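Local coordinates for GENE 22 product (Bacillus phage spp1, PDB 2XC8), which is of unknown function, but resembles in fold a domain of the receptor-binding protein of lactococcal phage p2, at residues L48-T53 / V101-N106; Y54-M59 / K77-G82. All blocks are in the same frame, centred on the assembly; numbering follows the deposited sequence.

Interaction 1 of 2, residues L48-T53 / V101-N106; sequences LTPDDT and VTVFPN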
# COMPACT_ATOMS: atom_id res chain seq x y z
N LEU B 48 -6.87 14.13 5.21
CA LEU B 48 -7.99 13.43 5.81
C LEU B 48 -8.44 14.19 7.06
O LEU B 48 -8.33 13.71 8.19
CB LEU B 48 -7.62 11.97 6.13
CG LEU B 48 -7.48 11.03 4.93
CD1 LEU B 48 -6.72 9.77 5.32
CD2 LEU B 48 -8.84 10.68 4.32
N THR B 49 -8.95 15.40 6.81
CA THR B 49 -9.32 16.35 7.86
C THR B 49 -10.58 15.90 8.59
O THR B 49 -11.62 15.69 7.97
CB THR B 49 -9.52 17.77 7.28
OG1 THR B 49 -8.41 18.12 6.44
CG2 THR B 49 -9.65 18.81 8.39
N PRO B 50 -10.49 15.75 9.93
CA PRO B 50 -11.67 15.42 10.71
C PRO B 50 -12.52 16.66 11.00
O PRO B 50 -12.03 17.79 10.89
CB PRO B 50 -11.08 14.86 12.01
CG PRO B 50 -9.77 15.54 12.15
CD PRO B 50 -9.28 15.88 10.77
N ASP B 51 -13.78 16.44 11.35
CA ASP B 51 -14.67 17.51 11.79
C ASP B 51 -14.82 17.40 13.31
O ASP B 51 -14.72 16.31 13.86
CB ASP B 51 -16.03 17.37 11.11
CG ASP B 51 -16.98 18.51 11.44
OD1 ASP B 51 -16.73 19.65 10.98
OD2 ASP B 51 -17.98 18.27 12.15
N ASP B 52 -15.07 18.51 13.97
CA ASP B 52 -15.22 18.50 15.39
C ASP B 52 -16.46 17.78 15.90
O ASP B 52 -16.47 17.26 16.96
CB ASP B 52 -15.23 19.93 15.88
CG ASP B 52 -13.88 20.41 16.30
OD1 ASP B 52 -13.77 21.57 16.68
OD2 ASP B 52 -12.93 19.65 16.27
N THR B 53 -17.49 17.74 15.09
CA THR B 53 -18.76 17.12 15.48
C THR B 53 -18.99 15.76 14.81
O THR B 53 -19.18 14.75 15.49
CB THR B 53 -19.95 18.06 15.20
OG1 THR B 53 -19.75 19.31 15.88
CG2 THR B 53 -21.26 17.45 15.67
N VAL B 101 -12.66 6.57 2.61
CA VAL B 101 -12.27 6.62 4.02
C VAL B 101 -13.23 7.46 4.87
O VAL B 101 -13.65 8.55 4.48
CB VAL B 101 -10.82 7.17 4.20
CG1 VAL B 101 -10.40 7.17 5.67
CG2 VAL B 101 -9.82 6.35 3.38
N THR B 102 -13.58 6.92 6.04
CA THR B 102 -14.34 7.65 7.05
C THR B 102 -13.39 8.13 8.16
O THR B 102 -12.69 7.32 8.78
CB THR B 102 -15.48 6.80 7.65
OG1 THR B 102 -16.33 6.33 6.59
CG2 THR B 102 -16.31 7.61 8.64
N VAL B 103 -13.36 9.44 8.37
CA VAL B 103 -12.50 10.05 9.39
C VAL B 103 -13.36 10.55 10.55
O VAL B 103 -14.22 11.41 10.38
CB VAL B 103 -11.66 11.22 8.81
CG1 VAL B 103 -10.68 11.75 9.85
CG2 VAL B 103 -10.91 10.78 7.56
N PHE B 104 -13.11 9.99 11.73
CA PHE B 104 -13.87 10.33 12.94
C PHE B 104 -13.26 11.54 13.65
O PHE B 104 -12.07 11.80 13.50
CB PHE B 104 -13.96 9.11 13.86
CG PHE B 104 -14.76 7.98 13.28
CD1 PHE B 104 -16.14 7.93 13.45
CD2 PHE B 104 -14.15 6.96 12.55
CE1 PHE B 104 -16.90 6.90 12.91
CE2 PHE B 104 -14.90 5.92 12.00
CZ PHE B 104 -16.28 5.89 12.18
N PRO B 105 -14.08 12.30 14.42
CA PRO B 105 -13.62 13.53 15.07
C PRO B 105 -12.25 13.44 15.77
O PRO B 105 -11.49 14.41 15.72
CB PRO B 105 -14.72 13.81 16.09
CG PRO B 105 -15.95 13.30 15.44
CD PRO B 105 -15.53 12.09 14.64
N ASN B 106 -11.95 12.31 16.41
CA ASN B 106 -10.68 12.15 17.13
C ASN B 106 -9.48 11.75 16.26
O ASN B 106 -8.37 11.57 16.76
CB ASN B 106 -10.84 11.21 18.34
CG ASN B 106 -11.02 9.75 17.96
OD1 ASN B 106 -11.22 9.41 16.79
ND2 ASN B 106 -10.96 8.87 18.95
O HOH W 1 -14.45 13.86 11.78

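Interaction 2 of 2, residues Y54-M59 / K77-G82; sequences YPVEYM and KAYLDG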
# COMPACT_ATOMS: atom_id res chain seq x y z
N TYR B 54 -18.98 15.74 13.48
CA TYR B 54 -19.39 14.57 12.70
C TYR B 54 -18.27 13.77 12.06
O TYR B 54 -17.16 14.28 11.89
CB TYR B 54 -20.29 15.00 11.54
CG TYR B 54 -21.38 15.98 11.91
CD1 TYR B 54 -22.54 15.55 12.55
CD2 TYR B 54 -21.24 17.33 11.62
CE1 TYR B 54 -23.54 16.45 12.90
CE2 TYR B 54 -22.24 18.24 11.96
CZ TYR B 54 -23.38 17.79 12.60
OH TYR B 54 -24.35 18.70 12.93
N PRO B 55 -18.54 12.49 11.71
CA PRO B 55 -17.48 11.74 11.05
C PRO B 55 -17.54 12.25 9.61
O PRO B 55 -18.60 12.67 9.15
CB PRO B 55 -17.97 10.29 11.10
CG PRO B 55 -18.96 10.23 12.21
CD PRO B 55 -19.56 11.59 12.29
N VAL B 56 -16.41 12.22 8.92
CA VAL B 56 -16.33 12.72 7.55
C VAL B 56 -15.98 11.59 6.58
O VAL B 56 -15.01 10.86 6.80
CB VAL B 56 -15.31 13.87 7.41
CG1 VAL B 56 -15.33 14.42 6.00
CG2 VAL B 56 -15.59 14.98 8.41
N GLU B 57 -16.77 11.46 5.52
CA GLU B 57 -16.50 10.49 4.46
C GLU B 57 -15.75 11.14 3.31
O GLU B 57 -16.18 12.16 2.78
CB GLU B 57 -17.81 9.88 3.94
CG GLU B 57 -18.53 8.98 4.93
CD GLU B 57 -19.81 8.40 4.37
OE1 GLU B 57 -20.43 9.04 3.49
OE2 GLU B 57 -20.21 7.30 4.81
N TYR B 58 -14.63 10.53 2.92
CA TYR B 58 -13.85 11.00 1.78
C TYR B 58 -13.93 10.00 0.64
O TYR B 58 -13.72 8.80 0.83
CB TYR B 58 -12.39 11.24 2.17
CG TYR B 58 -12.19 12.47 3.02
CD1 TYR B 58 -12.01 13.72 2.43
CD2 TYR B 58 -12.19 12.39 4.41
CE1 TYR B 58 -11.82 14.86 3.20
CE2 TYR B 58 -12.00 13.52 5.19
CZ TYR B 58 -11.82 14.75 4.58
OH TYR B 58 -11.63 15.88 5.34
N MSE B 59 -14.21 10.50 -0.55
CA MSE B 59 -14.34 9.71 -1.74
C MSE B 59 -13.60 10.22 -2.93
O MSE B 59 -13.82 11.29 -3.40
CB MSE B 59 -15.79 9.58 -2.09
CG MSE B 59 -16.19 8.19 -2.31
SE MSE B 59 -17.03 7.36 -0.84
CE MSE B 59 -18.75 7.50 -1.56
N LYS B 77 -16.51 14.96 -0.36
CA LYS B 77 -16.50 14.96 1.08
C LYS B 77 -17.91 15.04 1.64
O LYS B 77 -18.71 15.83 1.28
CB LYS B 77 -15.68 16.13 1.56
CG LYS B 77 -15.16 16.06 2.95
CD LYS B 77 -14.81 17.43 3.50
CE LYS B 77 -14.61 17.41 5.00
NZ LYS B 77 -13.64 18.39 5.51
N ALA B 78 -18.22 14.18 2.56
CA ALA B 78 -19.53 14.18 3.19
C ALA B 78 -19.43 14.14 4.71
O ALA B 78 -18.65 13.38 5.27
CB ALA B 78 -20.37 13.01 2.69
N TYR B 79 -20.24 14.98 5.36
CA TYR B 79 -20.33 15.00 6.81
C TYR B 79 -21.45 14.07 7.24
O TYR B 79 -22.61 14.27 6.86
CB TYR B 79 -20.58 16.43 7.31
CG TYR B 79 -19.48 17.41 6.95
CD1 TYR B 79 -18.48 17.73 7.87
CD2 TYR B 79 -19.44 18.02 5.70
CE1 TYR B 79 -17.47 18.63 7.55
CE2 TYR B 79 -18.43 18.92 5.36
CZ TYR B 79 -17.45 19.22 6.29
OH TYR B 79 -16.45 20.11 5.97
N LEU B 80 -21.11 13.05 8.02
CA LEU B 80 -22.09 12.07 8.47
C LEU B 80 -23.03 12.64 9.53
O LEU B 80 -22.85 12.43 10.74
CB LEU B 80 -21.41 10.78 8.98
CG LEU B 80 -20.94 9.75 7.96
CD1 LEU B 80 -20.30 8.56 8.68
CD2 LEU B 80 -22.08 9.27 7.06
N ASP B 81 -24.03 13.38 9.06
CA ASP B 81 -25.06 13.96 9.93
C ASP B 81 -26.45 13.39 9.60
O ASP B 81 -27.44 13.72 10.26
CB ASP B 81 -25.06 15.50 9.84
CG ASP B 81 -25.30 16.03 8.43
OD1 ASP B 81 -25.42 15.22 7.47
OD2 ASP B 81 -25.36 17.26 8.27
N GLY B 82 -26.50 12.54 8.58
CA GLY B 82 -27.74 11.89 8.14
C GLY B 82 -28.43 12.58 6.98
O GLY B 82 -29.45 12.08 6.48

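Interaction 1 of 2, residues L48-T53 / V101-N106
The loop 48-53 runs beside the end of strand 93-103 and the turn after it, the end-to-end directions of the touching parts 41° apart, and comes nearest at P50 and P105, whose CA atoms are 5.1 Å apart. No direct hydrogen bond joins the two segments. A water spans them instead, accepting from D51 N at 2.7 Å and lying 2.8 Å from V103 O, to which it can donate, though it has more acceptors in reach than protons. The apolar part of the contact centres on V103, whose two methyls divide the work. CG1, anti to the backbone N (chi1 -174°), packs on P50 CB at 3.8 Å and lies close to the L48 carbonyl oxygen; CG2 meets CB and CD2 of L48. The same CD2 also lies 4.0 Å from V101 CB, the leucine crossing that valine at about a right angle. Beyond the strand the proline rings meet backbone oxygens: P50 CB sits 3.5 Å from F104 O, while P105 CG approaches T53 O. P105 CA adds a CA-H...O contact to D51 O, at 3.2 Å with 128° at the hydrogen. D51 folds its own loop into an Asx turn, OD2 accepting from T53 N. Strand 56-64 pairs with 93-103 through V56 and Y58, and Y58 also packs on L48 and V103; I2 of strand 2-8 and R109 of strand 109-117 touch both L48 and V101.

Interaction 2 of 2, residues Y54-M59 / K77-G82
The Y54 ring takes D81 CB over one face, a CH-pi contact 3.9 Å from the ring centroid and 25° off its normal, while L80 O and Y79 CB approach it obliquely. It is the methylene of D81 that lies over the ring, near its rim; the carboxylate plane is steeply inclined to it, and D81 OD1 is bonded to E83 N. These residues lie at the open end of a beta hairpin, where strands 56-64 and 71-79 run antiparallel, their short axes at 164° and 4.6 Å apart at closest approach. E57 and A78 form a hydrogen-bonded pair: E57 N donates to A78 O at 2.7 Å and A78 N to E57 O at 2.9 Å, both donors in the carbonyl plane. V56-Y79 and Y58-K77 are the flanking non-hydrogen-bonded pairs. Past the strand, L80 N still reaches P55 O at 2.8 Å in a nearly straight bond, and L80 centres an inverse gamma turn.

E57 shares its face of the sheet with A78 and crosses L80, from the loop just past the strand, at about a right angle, laying its carboxylate against CD2; L80 CD1 meets P55 CB beside the strand ends. On the other face, V56 CG2 packs obliquely against the Y79 ring, and K77 runs alongside Y58, with CG anti to its backbone N (chi1 -159°). That course carries the lysine's aliphatic stem past V56 CG1 and the Y58 ring. Its amine ends between two phenols, K77 NZ bonding weakly to Y58 OH at 3.2 Å and to Y79 OH at 3.3 Å, whereas Y58 OH has its stronger partner in T49 O.

From the N terminus, the chain leaves strand 37-47 through loop 48-53, runs directly into 54-59 and up strand 56-64, then returns along 71-79. Interaction 2 closes this hairpin across 17 intervening residues. The chain goes on to strand 93-103, whose end meets the earlier loop in interaction 1, a closure over 47 residues within which interaction 2 is nested. The centres lie about 8 Å apart, and the sheet order places 56-64 between 93-103 and 71-79. D51 CB packs 3.6 Å from V56 CG2, and D51 OD1 lies 3.7 Å from Y79 CE1. D51 thus reaches both strands of the hairpin, while interaction 1 holds the same loop to strand 93-103.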